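Local coordinates for probable GTP-binding protein engB (PDB 2CXX) that binds guanine nucleotides as an EngB-type GTPase and is probably needed for normal cell division and septation, at residues 34-39 and 62-67; 44-49 and 177-182; 97-102 and 107-112; 131-136 and 165-170. All coordinates share one frame; numbering follows the deposited sequence.

Interaction 1: residues 34-39 and 62-67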
# COMPACT_ATOMS: atom_id res chain seq x y z
N VAL A 34 12.09 -14.40 4.75
CA VAL A 34 11.96 -13.21 3.93
C VAL A 34 10.87 -12.33 4.54
O VAL A 34 10.64 -11.20 4.09
CB VAL A 34 11.65 -13.59 2.46
CG1 VAL A 34 10.23 -13.25 2.10
CG2 VAL A 34 12.67 -12.93 1.55
N THR A 35 10.24 -12.83 5.61
CA THR A 35 9.16 -12.10 6.29
C THR A 35 9.50 -10.66 6.70
O THR A 35 8.64 -9.76 6.73
CB THR A 35 8.69 -12.89 7.57
OG1 THR A 35 7.57 -12.20 8.15
CG2 THR A 35 9.80 -12.99 8.61
N ARG A 36 10.75 -10.41 7.03
CA ARG A 36 11.13 -9.09 7.44
C ARG A 36 11.99 -8.36 6.40
O ARG A 36 12.63 -7.35 6.71
CB ARG A 36 11.83 -9.20 8.80
CG ARG A 36 10.85 -9.61 9.94
CD ARG A 36 11.52 -10.43 11.08
NE ARG A 36 12.91 -10.03 11.33
CZ ARG A 36 13.57 -10.22 12.48
NH1 ARG A 36 12.96 -10.81 13.51
NH2 ARG A 36 14.84 -9.83 12.59
N LYS A 37 11.96 -8.86 5.17
CA LYS A 37 12.78 -8.34 4.08
C LYS A 37 12.01 -7.84 2.83
O LYS A 37 10.89 -8.26 2.52
CB LYS A 37 13.79 -9.40 3.60
CG LYS A 37 14.71 -10.02 4.65
CD LYS A 37 15.82 -9.06 5.09
CE LYS A 37 16.56 -9.63 6.28
NZ LYS A 37 17.37 -8.56 6.98
N ILE A 38 12.68 -6.96 2.12
CA ILE A 38 12.16 -6.38 0.88
C ILE A 38 12.44 -7.37 -0.23
O ILE A 38 13.53 -7.93 -0.31
CB ILE A 38 12.90 -5.04 0.60
CG1 ILE A 38 12.64 -4.11 1.77
CG2 ILE A 38 12.49 -4.45 -0.72
CD1 ILE A 38 13.47 -2.80 1.70
N ILE A 39 11.45 -7.59 -1.09
CA ILE A 39 11.63 -8.55 -2.16
C ILE A 39 11.34 -7.89 -3.50
O ILE A 39 10.60 -6.90 -3.55
CB ILE A 39 10.70 -9.79 -2.00
CG1 ILE A 39 9.26 -9.37 -1.99
CG2 ILE A 39 11.13 -10.64 -0.76
CD1 ILE A 39 8.35 -10.60 -2.12
N LYS A 62 7.69 -5.36 18.77
CA LYS A 62 7.50 -4.02 18.26
C LYS A 62 8.80 -3.30 17.91
O LYS A 62 8.76 -2.38 17.13
CB LYS A 62 6.67 -3.19 19.22
CG LYS A 62 7.39 -2.66 20.46
CD LYS A 62 7.29 -1.14 20.39
CE LYS A 62 7.95 -0.42 21.57
NZ LYS A 62 7.91 1.08 21.37
N GLU A 63 9.94 -3.72 18.46
CA GLU A 63 11.25 -3.11 18.16
C GLU A 63 11.65 -3.51 16.74
O GLU A 63 12.31 -2.75 16.04
CB GLU A 63 12.37 -3.65 19.10
CG GLU A 63 12.26 -3.37 20.58
CD GLU A 63 11.09 -4.06 21.27
OE1 GLU A 63 10.65 -5.11 20.77
OE2 GLU A 63 10.63 -3.54 22.32
N VAL A 64 11.26 -4.71 16.32
CA VAL A 64 11.63 -5.20 15.02
C VAL A 64 10.71 -4.55 14.01
O VAL A 64 11.10 -4.28 12.87
CB VAL A 64 11.54 -6.74 15.01
CG1 VAL A 64 11.92 -7.29 13.67
CG2 VAL A 64 12.48 -7.30 16.15
N GLN A 65 9.49 -4.32 14.45
CA GLN A 65 8.48 -3.62 13.68
C GLN A 65 9.04 -2.23 13.32
O GLN A 65 9.00 -1.82 12.17
CB GLN A 65 7.22 -3.49 14.54
CG GLN A 65 5.98 -3.05 13.82
CD GLN A 65 4.80 -2.84 14.80
OE1 GLN A 65 4.14 -1.81 14.77
NE2 GLN A 65 4.57 -3.78 15.66
N GLU A 66 9.57 -1.50 14.31
CA GLU A 66 10.15 -0.18 14.03
C GLU A 66 11.39 -0.29 13.16
O GLU A 66 11.63 0.57 12.28
CB GLU A 66 10.55 0.56 15.32
CG GLU A 66 11.07 1.98 15.01
CD GLU A 66 11.27 2.87 16.22
OE1 GLU A 66 10.37 2.92 17.09
OE2 GLU A 66 12.31 3.57 16.27
N ARG A 67 12.18 -1.33 13.37
CA ARG A 67 13.40 -1.47 12.56
C ARG A 67 13.05 -1.68 11.09
O ARG A 67 13.70 -1.15 10.20
CB ARG A 67 14.26 -2.66 12.99
CG ARG A 67 15.11 -3.09 11.81
CD ARG A 67 16.38 -3.82 12.09
NE ARG A 67 16.17 -5.18 12.55
CZ ARG A 67 16.96 -6.19 12.21
NH1 ARG A 67 18.00 -6.01 11.39
NH2 ARG A 67 16.73 -7.40 12.72

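Interaction 2: residues 44-49 and 177-182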
# COMPACT_ATOMS: atom_id res chain seq x y z
N LYS A 44 6.33 -8.95 -15.97
CA LYS A 44 6.64 -8.81 -17.39
C LYS A 44 7.93 -8.01 -17.46
O LYS A 44 8.90 -8.44 -16.85
CB LYS A 44 5.48 -8.19 -18.17
CG LYS A 44 4.25 -9.11 -18.17
CD LYS A 44 3.13 -8.61 -19.06
CE LYS A 44 1.95 -9.57 -19.03
NZ LYS A 44 0.96 -9.25 -20.13
N ASN A 45 7.95 -6.83 -18.11
CA ASN A 45 9.18 -6.07 -18.23
C ASN A 45 9.44 -5.01 -17.16
O ASN A 45 10.42 -4.26 -17.23
CB ASN A 45 9.25 -5.46 -19.63
CG ASN A 45 8.01 -4.63 -19.99
OD1 ASN A 45 6.84 -4.93 -19.58
ND2 ASN A 45 8.25 -3.58 -20.77
N HIS A 46 8.54 -4.98 -16.17
CA HIS A 46 8.59 -4.03 -15.02
C HIS A 46 9.01 -4.76 -13.76
O HIS A 46 9.10 -5.99 -13.73
CB HIS A 46 7.22 -3.43 -14.80
CG HIS A 46 6.75 -2.65 -15.97
ND1 HIS A 46 7.35 -1.48 -16.38
CD2 HIS A 46 5.79 -2.92 -16.88
CE1 HIS A 46 6.77 -1.06 -17.50
NE2 HIS A 46 5.82 -1.93 -17.82
N LYS A 47 9.28 -3.98 -12.71
CA LYS A 47 9.75 -4.55 -11.48
C LYS A 47 8.87 -4.07 -10.36
O LYS A 47 8.66 -2.86 -10.27
CB LYS A 47 11.17 -4.01 -11.22
CG LYS A 47 11.75 -4.25 -9.87
CD LYS A 47 11.89 -5.74 -9.57
CE LYS A 47 12.68 -6.45 -10.63
NZ LYS A 47 14.20 -6.32 -10.43
N ILE A 48 8.40 -4.99 -9.53
CA ILE A 48 7.72 -4.60 -8.29
C ILE A 48 8.73 -4.80 -7.14
O ILE A 48 9.42 -5.80 -7.07
CB ILE A 48 6.48 -5.50 -8.03
CG1 ILE A 48 5.43 -5.13 -9.08
CG2 ILE A 48 6.03 -5.35 -6.55
CD1 ILE A 48 4.10 -5.98 -9.12
N ILE A 49 8.86 -3.78 -6.27
CA ILE A 49 9.70 -3.93 -5.08
C ILE A 49 8.65 -3.89 -3.96
O ILE A 49 7.94 -2.92 -3.76
CB ILE A 49 10.78 -2.84 -4.98
CG1 ILE A 49 11.63 -2.86 -6.26
CG2 ILE A 49 11.65 -3.14 -3.76
CD1 ILE A 49 12.69 -1.81 -6.31
N ARG A 177 -4.60 2.09 -14.02
CA ARG A 177 -4.15 3.30 -13.30
C ARG A 177 -2.62 3.31 -13.12
O ARG A 177 -1.96 4.31 -13.34
CB ARG A 177 -4.85 3.37 -11.92
CG ARG A 177 -4.61 4.66 -11.06
CD ARG A 177 -5.51 5.84 -11.35
NE ARG A 177 -5.02 6.56 -12.52
CZ ARG A 177 -4.29 7.68 -12.51
NH1 ARG A 177 -3.95 8.29 -11.40
NH2 ARG A 177 -3.85 8.17 -13.67
N ILE A 178 -2.06 2.22 -12.64
CA ILE A 178 -0.64 2.10 -12.43
C ILE A 178 0.11 2.43 -13.71
O ILE A 178 1.06 3.20 -13.69
CB ILE A 178 -0.29 0.67 -12.02
CG1 ILE A 178 -0.79 0.44 -10.62
CG2 ILE A 178 1.22 0.40 -12.17
CD1 ILE A 178 -0.53 -1.00 -10.16
N PHE A 179 -0.31 1.86 -14.83
CA PHE A 179 0.41 2.14 -16.05
C PHE A 179 0.18 3.51 -16.58
O PHE A 179 1.07 4.10 -17.17
CB PHE A 179 0.15 1.04 -17.06
CG PHE A 179 0.88 -0.20 -16.69
CD1 PHE A 179 0.21 -1.32 -16.28
CD2 PHE A 179 2.27 -0.18 -16.60
CE1 PHE A 179 0.90 -2.41 -15.78
CE2 PHE A 179 2.95 -1.26 -16.10
CZ PHE A 179 2.26 -2.37 -15.69
N GLU A 180 -0.98 4.05 -16.30
CA GLU A 180 -1.31 5.40 -16.76
C GLU A 180 -0.41 6.37 -15.97
O GLU A 180 0.25 7.26 -16.54
CB GLU A 180 -2.77 5.58 -16.47
CG GLU A 180 -3.51 6.73 -16.97
CD GLU A 180 -4.95 6.58 -16.56
OE1 GLU A 180 -5.66 5.75 -17.16
OE2 GLU A 180 -5.37 7.25 -15.58
N VAL A 181 -0.35 6.21 -14.65
CA VAL A 181 0.53 7.07 -13.86
C VAL A 181 1.97 6.99 -14.33
O VAL A 181 2.63 8.03 -14.43
CB VAL A 181 0.52 6.73 -12.35
CG1 VAL A 181 1.62 7.58 -11.62
CG2 VAL A 181 -0.86 7.00 -11.79
N ILE A 182 2.46 5.79 -14.63
CA ILE A 182 3.82 5.59 -15.10
C ILE A 182 4.08 6.35 -16.41
O ILE A 182 5.12 7.01 -16.56
CB ILE A 182 4.15 4.10 -15.34
CG1 ILE A 182 4.20 3.35 -14.01
CG2 ILE A 182 5.43 3.97 -16.12
CD1 ILE A 182 4.39 1.85 -14.13

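Interaction 3: residues 97-102 and 107-112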
# COMPACT_ATOMS: atom_id res chain seq x y z
N GLU A 97 -11.40 2.89 10.93
CA GLU A 97 -11.65 2.72 12.35
C GLU A 97 -10.34 2.71 13.09
O GLU A 97 -10.27 3.19 14.21
CB GLU A 97 -12.46 1.44 12.57
CG GLU A 97 -13.84 1.53 11.91
CD GLU A 97 -14.58 2.79 12.35
OE1 GLU A 97 -14.82 2.95 13.57
OE2 GLU A 97 -14.91 3.65 11.48
N ILE A 98 -9.27 2.19 12.47
CA ILE A 98 -7.96 2.23 13.11
C ILE A 98 -7.52 3.69 13.22
O ILE A 98 -7.01 4.11 14.25
CB ILE A 98 -6.94 1.43 12.27
CG1 ILE A 98 -7.31 -0.06 12.37
CG2 ILE A 98 -5.49 1.63 12.75
CD1 ILE A 98 -6.52 -0.92 11.40
N ILE A 99 -7.74 4.47 12.16
CA ILE A 99 -7.31 5.87 12.18
C ILE A 99 -7.98 6.58 13.34
O ILE A 99 -7.30 7.23 14.09
CB ILE A 99 -7.64 6.56 10.85
CG1 ILE A 99 -6.60 6.11 9.83
CG2 ILE A 99 -7.59 8.13 10.98
CD1 ILE A 99 -7.03 6.50 8.38
N LYS A 100 -9.27 6.36 13.53
CA LYS A 100 -9.99 7.03 14.62
C LYS A 100 -9.47 6.67 16.04
O LYS A 100 -9.32 7.57 16.94
CB LYS A 100 -11.49 6.73 14.49
CG LYS A 100 -12.15 7.10 13.13
CD LYS A 100 -13.59 6.67 13.09
CE LYS A 100 -14.12 6.76 11.67
NZ LYS A 100 -15.52 6.22 11.57
N ARG A 101 -9.13 5.39 16.25
CA ARG A 101 -8.66 5.02 17.59
C ARG A 101 -7.24 5.53 17.84
O ARG A 101 -6.90 5.89 18.98
CB ARG A 101 -8.72 3.50 17.83
CG ARG A 101 -10.07 2.85 17.55
CD ARG A 101 -10.01 1.38 18.17
NE ARG A 101 -11.14 0.58 17.77
CZ ARG A 101 -11.22 -0.09 16.63
NH1 ARG A 101 -10.20 -0.06 15.80
NH2 ARG A 101 -12.33 -0.78 16.34
N TRP A 102 -6.42 5.58 16.80
CA TRP A 102 -5.08 6.09 16.98
C TRP A 102 -5.12 7.60 17.24
O TRP A 102 -4.41 8.11 18.13
CB TRP A 102 -4.23 5.76 15.72
CG TRP A 102 -3.67 4.33 15.76
CD1 TRP A 102 -4.38 3.16 16.01
CD2 TRP A 102 -2.31 3.93 15.59
NE1 TRP A 102 -3.54 2.08 16.01
CE2 TRP A 102 -2.26 2.51 15.76
CE3 TRP A 102 -1.12 4.61 15.31
CZ2 TRP A 102 -1.07 1.80 15.67
CZ3 TRP A 102 0.08 3.88 15.22
CH2 TRP A 102 0.08 2.49 15.40
N GLU A 107 -1.76 9.39 18.51
CA GLU A 107 -0.68 8.79 17.72
C GLU A 107 -1.05 8.97 16.25
O GLU A 107 -2.24 9.06 15.90
CB GLU A 107 -0.54 7.30 18.02
CG GLU A 107 -0.41 6.93 19.50
CD GLU A 107 -0.17 5.43 19.72
OE1 GLU A 107 -0.33 4.63 18.76
OE2 GLU A 107 0.18 5.04 20.86
N ILE A 108 -0.03 8.99 15.40
CA ILE A 108 -0.24 9.19 13.99
C ILE A 108 -0.44 7.81 13.39
O ILE A 108 0.44 6.98 13.49
CB ILE A 108 1.01 9.79 13.32
CG1 ILE A 108 1.47 11.00 14.15
CG2 ILE A 108 0.71 10.07 11.83
CD1 ILE A 108 0.59 12.17 13.95
N PRO A 109 -1.62 7.57 12.78
CA PRO A 109 -1.87 6.25 12.17
C PRO A 109 -0.82 5.95 11.09
O PRO A 109 -0.39 6.84 10.35
CB PRO A 109 -3.25 6.38 11.57
CG PRO A 109 -3.88 7.54 12.38
CD PRO A 109 -2.74 8.49 12.54
N ILE A 110 -0.41 4.68 11.03
CA ILE A 110 0.61 4.25 10.06
C ILE A 110 0.24 4.62 8.60
O ILE A 110 1.10 5.08 7.79
CB ILE A 110 0.73 2.72 10.12
CG1 ILE A 110 1.36 2.28 11.43
CG2 ILE A 110 1.55 2.22 8.96
CD1 ILE A 110 1.36 0.77 11.58
N ASP A 111 -0.99 4.37 8.22
CA ASP A 111 -1.39 4.65 6.84
C ASP A 111 -1.27 6.12 6.45
O ASP A 111 -0.91 6.46 5.31
CB ASP A 111 -2.84 4.22 6.60
CG ASP A 111 -2.98 2.70 6.38
OD1 ASP A 111 -2.02 1.99 6.01
OD2 ASP A 111 -4.09 2.21 6.61
N VAL A 112 -1.63 6.98 7.40
CA VAL A 112 -1.59 8.42 7.19
C VAL A 112 -0.11 8.85 7.14
O VAL A 112 0.30 9.59 6.26
CB VAL A 112 -2.26 9.09 8.36
CG1 VAL A 112 -1.96 10.61 8.35
CG2 VAL A 112 -3.76 8.81 8.35

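Interaction 4: residues 131-136 and 165-170. With GDP (guanosine-5'-diphosphate), chain D.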
# COMPACT_ATOMS: atom_id res chain seq x y z
N LYS A 131 -10.42 -5.02 -0.01
CA LYS A 131 -11.50 -5.70 0.75
C LYS A 131 -12.82 -5.00 0.51
O LYS A 131 -13.69 -4.91 1.38
CB LYS A 131 -11.19 -5.77 2.24
CG LYS A 131 -9.77 -6.41 2.48
CD LYS A 131 -9.62 -6.90 3.92
CE LYS A 131 -8.21 -7.50 4.23
NZ LYS A 131 -8.08 -7.69 5.73
N LEU A 132 -12.98 -4.54 -0.71
CA LEU A 132 -14.20 -3.83 -1.04
C LEU A 132 -15.48 -4.63 -0.72
O LEU A 132 -16.55 -4.06 -0.40
CB LEU A 132 -14.16 -3.49 -2.53
CG LEU A 132 -15.36 -2.80 -3.14
CD1 LEU A 132 -15.70 -1.56 -2.30
CD2 LEU A 132 -15.02 -2.43 -4.59
N ASP A 133 -15.35 -5.95 -0.81
CA ASP A 133 -16.47 -6.84 -0.54
C ASP A 133 -16.97 -6.77 0.92
O ASP A 133 -18.06 -7.24 1.23
CB ASP A 133 -16.04 -8.26 -0.93
CG ASP A 133 -14.76 -8.70 -0.24
OD1 ASP A 133 -13.68 -8.18 -0.59
OD2 ASP A 133 -14.85 -9.57 0.64
N LYS A 134 -16.21 -6.14 1.80
CA LYS A 134 -16.58 -6.02 3.22
C LYS A 134 -17.08 -4.61 3.53
O LYS A 134 -17.48 -4.32 4.66
CB LYS A 134 -15.33 -6.27 4.10
CG LYS A 134 -14.55 -7.58 3.84
CD LYS A 134 -13.32 -7.75 4.77
CE LYS A 134 -13.70 -8.07 6.19
NZ LYS A 134 -12.51 -7.98 7.16
N ILE A 135 -16.99 -3.72 2.54
CA ILE A 135 -17.32 -2.31 2.74
C ILE A 135 -18.70 -1.91 2.27
O ILE A 135 -18.98 -1.95 1.10
CB ILE A 135 -16.27 -1.38 2.00
CG1 ILE A 135 -14.84 -1.85 2.39
CG2 ILE A 135 -16.54 0.07 2.36
CD1 ILE A 135 -13.73 -1.20 1.63
N LYS A 136 -19.54 -1.51 3.22
CA LYS A 136 -20.91 -1.10 2.91
C LYS A 136 -21.00 0.27 2.24
O LYS A 136 -21.86 0.45 1.40
CB LYS A 136 -21.80 -1.10 4.15
CG LYS A 136 -21.90 0.24 4.83
CD LYS A 136 -23.37 0.64 5.12
CE LYS A 136 -23.66 2.11 4.79
NZ LYS A 136 -24.14 2.32 3.36
N ALA A 165 -9.01 -7.85 -3.93
CA ALA A 165 -7.96 -8.73 -4.38
C ALA A 165 -8.44 -10.18 -4.26
O ALA A 165 -7.96 -11.07 -5.02
CB ALA A 165 -6.68 -8.54 -3.51
N LYS A 166 -9.35 -10.41 -3.33
CA LYS A 166 -9.87 -11.75 -3.11
C LYS A 166 -10.69 -12.24 -4.28
O LYS A 166 -10.44 -13.32 -4.76
CB LYS A 166 -10.74 -11.84 -1.86
CG LYS A 166 -11.47 -13.19 -1.68
CD LYS A 166 -11.98 -13.34 -0.26
CE LYS A 166 -12.27 -14.83 0.11
NZ LYS A 166 -12.57 -14.96 1.57
N PHE A 167 -11.67 -11.44 -4.67
CA PHE A 167 -12.56 -11.83 -5.76
C PHE A 167 -12.22 -11.27 -7.12
O PHE A 167 -12.77 -11.70 -8.14
CB PHE A 167 -13.98 -11.45 -5.38
CG PHE A 167 -14.47 -12.14 -4.17
CD1 PHE A 167 -14.34 -11.55 -2.93
CD2 PHE A 167 -15.04 -13.40 -4.26
CE1 PHE A 167 -14.78 -12.19 -1.78
CE2 PHE A 167 -15.48 -14.06 -3.11
CZ PHE A 167 -15.35 -13.45 -1.86
N GLY A 168 -11.31 -10.30 -7.17
CA GLY A 168 -10.93 -9.78 -8.46
C GLY A 168 -11.56 -8.46 -8.87
O GLY A 168 -11.16 -7.87 -9.89
N ASP A 169 -12.52 -7.96 -8.11
CA ASP A 169 -13.18 -6.71 -8.44
C ASP A 169 -12.23 -5.50 -8.71
O ASP A 169 -11.44 -5.14 -7.84
CB ASP A 169 -14.13 -6.28 -7.29
CG ASP A 169 -15.24 -7.29 -6.99
OD1 ASP A 169 -14.98 -8.49 -6.92
OD2 ASP A 169 -16.39 -6.87 -6.78
N ASN A 170 -12.34 -4.88 -9.89
CA ASN A 170 -11.54 -3.68 -10.26
C ASN A 170 -10.03 -3.82 -10.34
O ASN A 170 -9.32 -2.81 -10.38
CB ASN A 170 -11.86 -2.51 -9.31
CG ASN A 170 -13.33 -2.18 -9.26
OD1 ASN A 170 -14.01 -2.24 -10.29
ND2 ASN A 170 -13.84 -1.82 -8.07
PB GDP D . -0.70 -9.17 3.44
O1B GDP D . -0.25 -9.48 4.82
O2B GDP D . -1.17 -7.66 3.33
O3B GDP D . 0.09 -9.74 2.28
O3A GDP D . -2.10 -9.92 3.31
PA GDP D . -2.67 -11.23 2.59
O1A GDP D . -2.64 -11.05 1.13
O2A GDP D . -1.87 -12.50 3.05
O5' GDP D . -4.22 -11.23 2.98
C5' GDP D . -4.40 -11.25 4.37
C4' GDP D . -5.82 -11.73 4.71
O4' GDP D . -6.82 -10.85 4.03
C3' GDP D . -6.20 -13.09 4.24
O3' GDP D . -6.90 -14.05 5.03
C2' GDP D . -6.73 -12.86 2.81
O2' GDP D . -7.67 -13.95 2.46
C1' GDP D . -7.64 -11.67 3.11
N9 GDP D . -7.95 -10.82 1.95
C8 GDP D . -7.06 -10.29 0.99
N7 GDP D . -7.72 -9.58 0.14
C5 GDP D . -9.05 -9.60 0.47
C6 GDP D . -10.24 -9.02 -0.07
O6 GDP D . -10.22 -8.34 -1.05
N1 GDP D . -11.45 -9.25 0.56
C2 GDP D . -11.52 -10.03 1.68
N2 GDP D . -12.74 -10.24 2.27
N3 GDP D . -10.43 -10.58 2.20
C4 GDP D . -9.19 -10.39 1.63

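Interaction 1: residues 34-39 and 62-67
Arg36 reaches from its loop to the start of helix 62-79 and lays its guanidinium against Val64. From CB the chain runs with CG opposite the carbonyl carbon (chi1 -69°), then bends at chi3, and this bend brings the flat group over the valine. The first atom to come near is CD, 4.1 Å from Val64 CG1; CZ sits closest, 3.6 Å from Val64 CG1, with NE and NH1 about as near on either side of it. That methyl lies over the centre of the guanidinium, 3.5 Å above its plane, so one face of the cationic group is covered. At the tip, NH2 of Arg36 comes to 3.1 Å from NH2 of Arg67. Both are donors, no bond joins them, and the guanidinium planes stand 75° apart; the like charges probably make this approach unfavourable. Arg36 is the third residue of a type I turn from Val34 to Lys37, closed by Lys37 N bonding Val34 O. The loop holds Thr35, the predicted magnesium ligand, consistent with the first switch region of P-loop GTPases; the contact sets its tip beside the first turns of helix 62-79, next to the probable second switch.

Interaction 2: residues 44-49 and 177-182
The rings of His46 and Phe179 approach from opposite directions, the histidine from the beginning of strand 46-50 and the phenylalanine from helix 171-184. They meet obliquely, with planes inclined at 42° and centroids 5.0 Å apart, so the pair is neither a parallel stack nor a T-shape. The phenylalanine leads with one corner: its CE2 stands over a face of the imidazole, 3.4 Å from His46 CD2 and equally near NE2. CZ of Phe179 follows at 3.8 Å from His46 CD2, while the far side of the phenyl ring tilts away. In both residues CG lies opposite the carbonyl carbon; for Phe179 (chi1 -73°) this swings the ring off the helix toward the strand. The polar side of the imidazole has its own partner: His46 ND1 is hydrogen-bonded to Ala2 N, at the first modelled residue. Next to the pair, the rings of Trp43 and Phe179 also meet, their planes at about 45°, and His46 touches Ile4 of strand 3-8. One turn further along the helix, Ile182 packs on Ala2 and Ile4. No hydrogen bond or salt bridge passes between the two segments, so this surface contact depends on van der Waals and aromatic contact, while the bond from ND1 to Ala2 probably limits how freely the imidazole can turn against the phenyl ring.

Interaction 3: residues 97-102 and 107-112
The backbones of Trp102, near the end of helix 94-104, and Glu107, just ahead of helix 110-120, are tied by one nearly straight hydrogen bond, Glu107 N to Trp102 O at 3.0 Å and 171°. The indole of Trp102 is met from several directions by residues 107-110. Over one face stands the carboxylate of Glu107, its plane 85° from the ring, with OE1 3.5 Å from Trp102 CE3 and displaced toward the rim. An extended chain beyond CG carries it there, and OE1 also forms a salt bridge with Arg105, whose cation packs on the same indole as a cation-pi partner. At the ring's edge, near its plane, Ile108 O comes to 3.4 Å from Trp102 CE3, while CH2 of the indole meets Ile110 CG1. Pro109, at the N-cap position of helix 110-120, lies between Trp102 and Ile99: its CG touches Trp102 CB at 3.8 Å, and its CB lies 3.8 Å from Ile99 CG1. Deeper in, Ile99 CD1 meets Val112 CG2 at 4.0 Å. Helix 138-149 covers this inner part, with Leu145 and Lys148 against Ile99 and Phe149 against Val112, while on another side Ile110 touches Arg9 of the probable P-loop and Phe54 of the loop after strand 46-50.

Interaction 4: residues 131-136 and 165-170
Two guanine-recognition loops of the GTPase fold meet here: the NKxD motif (G4), ending in Asp133, and the G5 loop around Ala165. Asp133 reads the base with both carboxylate oxygens, OD1 accepting from GDP N1 at 2.7 Å and 174°, and OD2 from GDP N2 at 2.7 Å and 156°. Its CG sits between the backbone N and the carbonyl carbon (chi1 55°), which turns the carboxylate toward the guanine. OD1 takes a further hydrogen bond from Ser164, a second-shell bond that would restrict the carboxylate's rotation. From the other loop, Lys166 N gives a hydrogen bond to GDP O6 at 3.2 Å. The base is sandwiched by lysine side chains: Lys131 CG lies 3.7 Å from GDP C6, and Lys166 CB is 3.4 Å from the same GDP C6, while the extended Lys131 chain runs on toward the ribose, its NZ held by Asp91 and Asn11. The loops touch each other directly at two points. Phe167 brings CE1, at its ring edge and near the ring plane, to 3.6 Å from Asp133 OD2. Further back the side chains of Leu132 and Asn170 cross at about a right angle, Leu132 CD2 3.7 Å from Asn170 ND2, which is bonded to Pro162 O. The first loop joins strand 125-130 to helix 138-149, where Val138 packs on Leu132; the second leads from strand 160-162 into helix 171-184, and Ala165 rests on Thr16 and Leu17 of helix 14-22.

Overall arrangement
Interaction 4 alone touches the bound GDP, at its guanine end. Interaction 1 involves the loop with the predicted magnesium ligand, yet the side chain of Arg36 is about 12 Å from the nucleotide, and the centres of interactions 1 and 4 are 27 Å apart. In interaction 3 the side chain of Ile110 is likewise about 12 Å from GDP, although it borders the predicted GTP site. Interactions 1 and 2 touch directly, where Ile38 CG2 meets Ile49 CG2 at 3.4 Å, connecting the switch-like loop to strand 46-50. Interaction 2, away from the annotated sites, lies across the chain's centre from interaction 3, their centres 29 Å apart.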